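Local coordinates for protein haloacid delahogenase-like family hydrolase (Xanthomonas campestris pv. campestris, PDB 2PKE) that probably acts as a magnesium-dependent phosphatase of the haloacid dehalogenase (HAD) superfamily and binds a magnesium ion, at residues D22-S27 and S234-A239; E119-I124 and S151-R156; R226-P231 and V240-A245. One frame throughout, in Å; residues are numbered along the deposited sequence. Where two conformers were deposited one is given.

Contact 1 (D22-S27 and S234-A239); sequences DTLWKS and SGWPAA
Trp236, on the C-terminal helix 236-250, reaches the loop that follows strand 15-18 in this HAD-type fold and meets Thr23 there. Thr23 closes an Asp-x-Asp-x-Thr sequence of the kind found in HAD phosphatases, whose two aspartates, Asp19 and Asp21, bind magnesium here together with Asn187. The backbones stay well apart, 11.1 Å between Thr23 CA and Trp236 CA, and the large indole spans the gap. From CB the side chain leads through CG to the indole, whose NE1 is hydrogen-bonded to Thr206 OG1, beyond the contact. Farther out, CZ3 approaches Leu24 CD2 at 4.2 Å, from a slant, and CZ2 lies 3.8 Å from Thr23 CG2. CH2, at the far end, takes the closest approaches: Thr23 CG2 at 3.7 Å and, near the ring plane at its edge, Thr23 O. The threonine divides its work between two branches. With CG2 turned opposite the backbone N, the methyl goes to the indole, while OG1 is hydrogen-bonded to Asp19 OD2 and Asn187 OD1. Thr23 is thus a second-shell residue of the magnesium site, and the tryptophan packs behind it. The tightest point of this buried contact is Trp236 CH2 to Thr23 O, 3.4 Å.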
loop_
_atom_site.group_PDB
_atom_site.type_symbol
_atom_site.label_atom_id
_atom_site.label_comp_id
_atom_site.label_asym_id
_atom_site.label_seq_id
_atom_site.Cartn_x
_atom_site.Cartn_y
_atom_site.Cartn_z
ATOM N N ASP A 22 2.720 3.233 17.426
ATOM C CA ASP A 22 3.312 3.011 18.739
ATOM C C ASP A 22 4.647 3.715 18.954
ATOM O O ASP A 22 5.341 3.437 19.947
ATOM C CB ASP A 22 3.441 1.521 19.027
ATOM C CG ASP A 22 2.160 0.784 18.746
ATOM O OD1 ASP A 22 1.126 1.193 19.310
ATOM O OD2 ASP A 22 2.207 -0.127 17.888
ATOM N N THR A 23 4.960 4.635 18.040
ATOM C CA THR A 23 6.147 5.488 18.097
ATOM C C THR A 23 5.688 6.984 18.053
ATOM O O THR A 23 5.973 7.763 18.982
ATOM C CB THR A 23 7.158 5.206 16.952
ATOM O OG1 THR A 23 7.675 3.875 17.069
ATOM C CG2 THR A 23 8.297 6.230 17.002
ATOM N N LEU A 24 4.994 7.364 16.976
ATOM C CA LEU A 24 4.403 8.705 16.853
ATOM C C LEU A 24 2.969 8.794 17.412
ATOM O O LEU A 24 2.558 9.846 17.881
ATOM C CB LEU A 24 4.412 9.186 15.395
ATOM C CG LEU A 24 5.752 9.195 14.650
ATOM C CD1 LEU A 24 5.474 9.513 13.197
ATOM C CD2 LEU A 24 6.691 10.192 15.269
ATOM N N TRP A 25 2.205 7.712 17.315
ATOM C CA TRP A 25 0.806 7.735 17.762
ATOM C C TRP A 25 0.490 6.378 18.359
ATOM O O TRP A 25 1.208 5.415 18.128
ATOM C CB TRP A 25 -0.165 8.076 16.574
ATOM C CG TRP A 25 0.039 7.242 15.354
ATOM C CD1 TRP A 25 -0.241 5.911 15.234
ATOM C CD2 TRP A 25 0.613 7.644 14.108
ATOM N NE1 TRP A 25 0.100 5.463 13.997
ATOM C CE2 TRP A 25 0.617 6.504 13.269
ATOM C CE3 TRP A 25 1.091 8.865 13.601
ATOM C CZ2 TRP A 25 1.111 6.525 11.965
ATOM C CZ3 TRP A 25 1.560 8.890 12.304
ATOM C CH2 TRP A 25 1.600 7.732 11.505
ATOM N N LYS A 26 -0.615 6.297 19.084
ATOM C CA LYS A 26 -1.087 5.042 19.683
ATOM C C LYS A 26 -1.756 4.170 18.621
ATOM O O LYS A 26 -2.493 4.671 17.772
ATOM C CB LYS A 26 -2.037 5.328 20.837
ATOM C CG LYS A 26 -1.399 6.225 21.878
ATOM C CD LYS A 26 -2.214 6.310 23.140
ATOM C CE LYS A 26 -1.717 7.459 24.039
ATOM N N SER A 27 -1.459 2.879 18.662
ATOM C CA SER A 27 -1.988 1.918 17.690
ATOM C C SER A 27 -2.328 0.605 18.349
ATOM O O SER A 27 -3.397 0.072 18.173
ATOM C CB SER A 27 -0.968 1.636 16.604
ATOM O OG SER A 27 -1.424 0.640 15.728
ATOM N N SER A 234 10.593 12.993 24.320
ATOM C CA SER A 234 11.312 14.214 24.683
ATOM C C SER A 234 12.852 14.004 24.673
ATOM O O SER A 234 13.633 14.949 24.445
ATOM C CB SER A 234 10.823 14.782 26.032
ATOM O OG SER A 234 11.093 13.911 27.111
ATOM N N GLY A 235 13.281 12.753 24.839
ATOM C CA GLY A 235 14.720 12.405 24.738
ATOM C C GLY A 235 15.278 12.175 23.329
ATOM O O GLY A 235 16.481 12.057 23.153
ATOM N N TRP A 236 14.420 12.185 22.305
ATOM C CA TRP A 236 14.859 11.824 20.974
ATOM C C TRP A 236 15.849 12.829 20.364
ATOM O O TRP A 236 16.800 12.404 19.732
ATOM C CB TRP A 236 13.685 11.683 19.997
ATOM C CG TRP A 236 12.752 10.518 20.209
ATOM C CD1 TRP A 236 12.982 9.414 20.935
ATOM C CD2 TRP A 236 11.476 10.335 19.586
ATOM N NE1 TRP A 236 11.908 8.552 20.863
ATOM C CE2 TRP A 236 10.961 9.095 20.048
ATOM C CE3 TRP A 236 10.662 11.145 18.770
ATOM C CZ2 TRP A 236 9.708 8.610 19.658
ATOM C CZ3 TRP A 236 9.419 10.682 18.396
ATOM C CH2 TRP A 236 8.952 9.411 18.821
ATOM N N PRO A 237 15.572 14.151 20.463
ATOM C CA PRO A 237 16.475 15.115 19.824
ATOM C C PRO A 237 17.905 15.029 20.390
ATOM O O PRO A 237 18.871 14.966 19.609
ATOM C CB PRO A 237 15.781 16.474 20.095
ATOM C CG PRO A 237 14.333 16.120 20.348
ATOM C CD PRO A 237 14.399 14.837 21.071
ATOM N N ALA A 238 18.028 14.937 21.712
ATOM C CA ALA A 238 19.343 14.748 22.374
ATOM C C ALA A 238 20.053 13.463 21.904
ATOM O O ALA A 238 21.266 13.438 21.702
ATOM C CB ALA A 238 19.183 14.737 23.928
ATOM N N ALA A 239 19.276 12.410 21.726
ATOM C CA ALA A 239 19.789 11.100 21.299
ATOM C C ALA A 239 20.292 11.185 19.884
ATOM O O ALA A 239 21.348 10.670 19.604
ATOM C CB ALA A 239 18.727 9.974 21.473
#

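Contact 2 (E119-I124 and S151-R156); sequences EAVAAI and SDLFPR
Helix 117-125, packed against the central parallel sheet of the Rossmann-like HAD core, meets the loop that leads from helix 138-148 into the edge strand 157-160. The interface is a small apolar cluster in which Val121 of the helix is received by Leu153 and Phe154, consecutive residues of the loop. Chain separation is modest, 7.0 Å between Ala122 CA and Leu153 CA. Val121 points at the loop, and its CG1, placed opposite the backbone N (chi1 178°), projects to both partners. It lies 3.6 Å from Leu153 CD1, and the same methyl is 3.6 Å from Phe154 CZ, meeting the phenyl ring obliquely. The other methyl, CG2, makes looser contact with the CZ and CE2 end of that ring. Leucine and phenylalanine use different geometries to reach one valine: the leucine crosses it at a slant, whereas the phenylalanine comes from the opposite direction with the far end of its ring leading. Inward, the ring also meets that of Phe18 on strand 15-18, their planes about 75° apart, so the cluster continues into the core beneath the helix. Toward the more exposed side, Asp152 OD2 forms a salt bridge with Arg118 NH2, a charged link between the same two elements. Leucine's second branch reaches the exposed Ala122, with Leu153 CD2 4.4 Å from Ala122 CB.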
loop_
_atom_site.group_PDB
_atom_site.type_symbol
_atom_site.label_atom_id
_atom_site.label_comp_id
_atom_site.label_asym_id
_atom_site.label_seq_id
_atom_site.Cartn_x
_atom_site.Cartn_y
_atom_site.Cartn_z
ATOM N N GLU A 119 6.765 17.949 19.353
ATOM C CA GLU A 119 7.887 18.852 19.686
ATOM C C GLU A 119 9.225 18.197 19.348
ATOM O O GLU A 119 10.088 18.854 18.870
ATOM C CB GLU A 119 7.929 19.245 21.183
ATOM C CG GLU A 119 6.850 20.265 21.559
ATOM C CD GLU A 119 5.481 19.660 21.883
ATOM O OE1 GLU A 119 5.275 18.412 21.750
ATOM O OE2 GLU A 119 4.601 20.467 22.290
ATOM N N ALA A 120 9.375 16.915 19.691
ATOM C CA ALA A 120 10.583 16.097 19.371
ATOM C C ALA A 120 10.869 16.128 17.852
ATOM O O ALA A 120 11.965 16.482 17.411
ATOM C CB ALA A 120 10.368 14.673 19.854
ATOM N N VAL A 121 9.854 15.807 17.049
ATOM C CA VAL A 121 10.000 15.766 15.582
ATOM C C VAL A 121 10.379 17.126 15.000
ATOM O O VAL A 121 11.248 17.206 14.129
ATOM C CB VAL A 121 8.707 15.300 14.853
ATOM C CG1 VAL A 121 8.898 15.320 13.337
ATOM C CG2 VAL A 121 8.198 13.925 15.354
ATOM N N ALA A 122 9.679 18.182 15.436
ATOM C CA ALA A 122 9.979 19.549 15.009
ATOM C C ALA A 122 11.410 19.915 15.369
ATOM O O ALA A 122 12.123 20.573 14.595
ATOM C CB ALA A 122 8.939 20.575 15.684
ATOM N N ALA A 123 11.824 19.554 16.588
ATOM C CA ALA A 123 13.189 19.860 17.048
ATOM C C ALA A 123 14.232 19.176 16.165
ATOM O O ALA A 123 15.215 19.802 15.752
ATOM C CB ALA A 123 13.384 19.467 18.549
ATOM N N ILE A 124 14.009 17.887 15.868
ATOM C CA ILE A 124 14.922 17.133 15.020
ATOM C C ILE A 124 14.916 17.688 13.597
ATOM O O ILE A 124 15.989 17.903 13.014
ATOM C CB ILE A 124 14.606 15.659 15.024
ATOM C CG1 ILE A 124 14.942 15.083 16.410
ATOM C CG2 ILE A 124 15.380 14.943 13.884
ATOM C CD1 ILE A 124 14.248 13.742 16.769
ATOM N N SER A 151 1.227 15.641 9.504
ATOM C CA SER A 151 1.507 15.738 8.040
ATOM C C SER A 151 2.414 16.852 7.616
ATOM O O SER A 151 3.179 16.710 6.689
ATOM C CB SER A 151 0.209 15.918 7.232
ATOM O OG SER A 151 -0.442 14.697 7.145
ATOM N N ASP A 152 2.291 17.997 8.246
ATOM C CA ASP A 152 3.158 19.104 7.902
ATOM C C ASP A 152 4.623 18.803 8.155
ATOM O O ASP A 152 5.465 19.411 7.506
ATOM C CB ASP A 152 2.741 20.410 8.613
ATOM C CG ASP A 152 2.859 20.312 10.119
ATOM O OD1 ASP A 152 2.493 19.278 10.690
ATOM O OD2 ASP A 152 3.296 21.292 10.734
ATOM N N LEU A 153 4.938 17.916 9.110
ATOM C CA LEU A 153 6.301 17.534 9.395
ATOM C C LEU A 153 6.799 16.347 8.586
ATOM O O LEU A 153 7.995 16.151 8.484
ATOM C CB LEU A 153 6.483 17.168 10.882
ATOM C CG LEU A 153 6.197 18.249 11.923
ATOM C CD1 LEU A 153 6.150 17.664 13.328
ATOM C CD2 LEU A 153 7.290 19.317 11.813
ATOM N N PHE A 154 5.898 15.554 8.023
ATOM C CA PHE A 154 6.278 14.371 7.293
ATOM C C PHE A 154 5.733 14.471 5.887
ATOM O O PHE A 154 4.744 13.831 5.560
ATOM C CB PHE A 154 5.784 13.125 7.999
ATOM C CG PHE A 154 6.533 12.832 9.258
ATOM C CD1 PHE A 154 7.863 12.417 9.180
ATOM C CD2 PHE A 154 5.923 12.976 10.521
ATOM C CE1 PHE A 154 8.596 12.129 10.355
ATOM C CE2 PHE A 154 6.647 12.701 11.708
ATOM C CZ PHE A 154 7.985 12.253 11.611
ATOM N N PRO A 155 6.377 15.305 5.069
ATOM C CA PRO A 155 6.134 15.285 3.632
ATOM C C PRO A 155 6.696 13.947 3.023
ATOM O O PRO A 155 5.974 13.219 2.292
ATOM C CB PRO A 155 6.869 16.548 3.132
ATOM C CG PRO A 155 7.986 16.797 4.145
ATOM C CD PRO A 155 7.443 16.254 5.459
ATOM N N ARG A 156 7.936 13.599 3.397
ATOM C CA ARG A 156 8.503 12.285 3.048
ATOM C C ARG A 156 7.855 11.132 3.843
ATOM O O ARG A 156 8.062 11.013 5.085
ATOM C CB ARG A 156 10.009 12.260 3.330
ATOM C CG ARG A 156 10.810 13.361 2.700
ATOM C CD ARG A 156 12.235 13.307 3.187
ATOM N NE ARG A 156 13.091 14.022 2.256
ATOM C CZ ARG A 156 13.375 15.317 2.327
ATOM N NH1 ARG A 156 12.899 16.071 3.317
ATOM N NH2 ARG A 156 14.153 15.865 1.397
#

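Contact 3 (R226-P231 and V240-A245); sequences RLREVP and VRALDA
Arg226 and Leu243 bring the edge strand 227-229 and helix 236-250 closest, 7.4 Å between their CA atoms, with no hydrogen bond passing between the two segments. Arg228 points toward the helix, and its chain and that of Leu243 slide past each other in opposite directions. Two conformers of Arg228 were modelled, and the contacts are those of one. The aliphatic part comes first: Arg228 CG lies 4.0 Å from Leu243 CG. A bend at chi2 (-75°) then turns the rest of the arginine along the leucine, whose CD2 sits over one face of the guanidinium, 3.6 Å above its plane and offset toward the rim. The nearest atom of that group is NH1, 3.7 Å from Leu243 CD2. A methyl group over the flat, weakly hydrated face probably costs the arginine little, since its N-H groups are used in other directions. NH2 is hydrogen-bonded to Gln246 OE1, farther along the helix, and NH1 to Pro225 O, with a weak bond to Leu227 O at 3.4 Å. Ala242 packs more loosely, its CB 4.2 Å from Arg228 NE. Leu243 also touches Trp202 of the neighbouring strand 202-205. The result is a helix laid over one face of the parallel sheet, near its outermost strand, as in the alpha/beta layering of Rossmann-like HAD domains.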
loop_
_atom_site.group_PDB
_atom_site.type_symbol
_atom_site.label_atom_id
_atom_site.label_comp_id
_atom_site.label_asym_id
_atom_site.label_seq_id
_atom_site.Cartn_x
_atom_site.Cartn_y
_atom_site.Cartn_z
ATOM N N ARG A 226 25.708 1.463 18.556
ATOM C CA ARG A 226 25.010 2.257 17.544
ATOM C C ARG A 226 23.503 2.456 17.839
ATOM O O ARG A 226 22.774 2.927 16.992
ATOM C CB ARG A 226 25.138 1.614 16.178
ATOM C CG ARG A 226 26.577 1.336 15.768
ATOM C CD ARG A 226 26.587 0.639 14.388
ATOM N NE ARG A 226 26.460 1.606 13.284
ATOM C CZ ARG A 226 27.411 2.465 12.922
ATOM N NH1 ARG A 226 28.567 2.529 13.571
ATOM N NH2 ARG A 226 27.205 3.279 11.898
ATOM N N LEU A 227 23.078 2.095 19.040
ATOM C CA LEU A 227 21.715 2.225 19.473
ATOM C C LEU A 227 21.681 3.036 20.784
ATOM O O LEU A 227 22.588 2.917 21.600
ATOM C CB LEU A 227 21.238 0.804 19.762
ATOM C CG LEU A 227 19.949 0.514 20.455
ATOM C CD1 LEU A 227 18.882 1.017 19.546
ATOM C CD2 LEU A 227 19.843 -0.985 20.614
ATOM N N ARG A 228 20.642 3.847 20.952
ATOM C CA ARG A 228 20.278 4.450 22.258
ATOM C C ARG A 228 18.888 3.973 22.604
ATOM O O ARG A 228 18.013 3.883 21.728
ATOM C CB ARG A 228 20.244 5.970 22.177
ATOM C CG ARG A 228 21.549 6.615 21.783
ATOM C CD ARG A 228 22.539 6.586 22.930
ATOM N NE ARG A 228 23.767 7.291 22.559
ATOM C CZ ARG A 228 24.810 6.736 21.949
ATOM N NH1 ARG A 228 24.813 5.436 21.606
ATOM N NH2 ARG A 228 25.854 7.506 21.650
ATOM N N GLU A 229 18.667 3.649 23.872
ATOM C CA GLU A 229 17.320 3.380 24.329
ATOM C C GLU A 229 16.873 4.657 24.991
ATOM O O GLU A 229 17.521 5.151 25.911
ATOM C CB GLU A 229 17.231 2.193 25.271
ATOM C CG GLU A 229 15.778 1.740 25.449
ATOM C CD GLU A 229 15.658 0.556 26.374
ATOM O OE1 GLU A 229 16.675 -0.138 26.575
ATOM O OE2 GLU A 229 14.555 0.327 26.916
ATOM N N VAL A 230 15.781 5.198 24.487
ATOM C CA VAL A 230 15.244 6.473 24.945
ATOM C C VAL A 230 13.788 6.262 25.397
ATOM O O VAL A 230 12.954 5.918 24.580
ATOM C CB VAL A 230 15.285 7.496 23.814
ATOM C CG1 VAL A 230 14.675 8.808 24.291
ATOM C CG2 VAL A 230 16.748 7.661 23.274
ATOM N N PRO A 231 13.496 6.421 26.708
ATOM C CA PRO A 231 12.175 6.054 27.244
ATOM C C PRO A 231 10.964 6.843 26.710
ATOM O O PRO A 231 9.905 6.278 26.582
ATOM C CB PRO A 231 12.322 6.278 28.757
ATOM C CG PRO A 231 13.753 6.350 29.009
ATOM C CD PRO A 231 14.404 6.864 27.771
ATOM N N VAL A 240 19.570 11.893 19.022
ATOM C CA VAL A 240 19.993 12.079 17.624
ATOM C C VAL A 240 21.336 12.809 17.588
ATOM O O VAL A 240 22.269 12.401 16.863
ATOM C CB VAL A 240 18.927 12.829 16.769
ATOM C CG1 VAL A 240 19.554 13.328 15.356
ATOM C CG2 VAL A 240 17.714 11.942 16.574
ATOM N N ARG A 241 21.431 13.868 18.395
ATOM C CA ARG A 241 22.627 14.668 18.470
ATOM C C ARG A 241 23.812 13.851 18.965
ATOM O O ARG A 241 24.918 14.061 18.502
ATOM C CB ARG A 241 22.435 15.824 19.426
ATOM C CG ARG A 241 21.643 16.919 18.880
ATOM C CD ARG A 241 21.397 18.010 19.920
ATOM N NE ARG A 241 20.165 18.623 19.526
ATOM C CZ ARG A 241 19.059 18.682 20.252
ATOM N NH1 ARG A 241 19.029 18.269 21.528
ATOM N NH2 ARG A 241 17.989 19.236 19.689
ATOM N N ALA A 242 23.566 12.958 19.936
ATOM C CA ALA A 242 24.610 12.161 20.528
ATOM C C ALA A 242 25.113 11.151 19.502
ATOM O O ALA A 242 26.322 10.938 19.390
ATOM C CB ALA A 242 24.094 11.417 21.832
ATOM N N LEU A 243 24.182 10.550 18.761
ATOM C CA LEU A 243 24.516 9.608 17.695
ATOM C C LEU A 243 25.286 10.303 16.594
ATOM O O LEU A 243 26.266 9.752 16.087
ATOM C CB LEU A 243 23.274 8.892 17.175
ATOM C CG LEU A 243 22.725 7.837 18.189
ATOM C CD1 LEU A 243 21.289 7.402 17.727
ATOM C CD2 LEU A 243 23.676 6.675 18.351
ATOM N N ASP A 244 24.862 11.513 16.249
ATOM C CA ASP A 244 25.552 12.299 15.280
ATOM C C ASP A 244 26.968 12.607 15.703
ATOM O O ASP A 244 27.858 12.581 14.880
ATOM C CB ASP A 244 24.779 13.573 15.028
ATOM C CG ASP A 244 25.331 14.397 13.866
ATOM O OD1 ASP A 244 26.305 14.021 13.206
ATOM O OD2 ASP A 244 24.762 15.462 13.641
ATOM N N ALA A 245 27.179 12.913 16.974
ATOM C CA ALA A 245 28.525 13.210 17.465
ATOM C C ALA A 245 29.444 11.993 17.300
ATOM O O ALA A 245 30.539 12.113 16.802
ATOM C CB ALA A 245 28.482 13.660 18.900
#

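Overall arrangement
From the N terminus, the chain leaves strand 15-18 and enters 22-27, where contact 1 opens; it closes only at 234-239, more than 200 residues later. Contact 2 lies wholly within that span, closing a short strand-helix excursion (129-135, then 138-148). Contact 3 opens at 226-231, before contact 1 has closed, and ends at 240-245, so these two cross, sharing helix 236-250. Contacts 2 and 3 follow one another in series. Trp236 touches Ala120 and Val230, linking contact 1 to both others, while Ile124 meets Val240. Together they tie the C-terminal helix to the magnesium-site loop, helix 117-125 and the edge strand 227-229, while contact 2 joins helix 117-125 to the loop before strand 157-160.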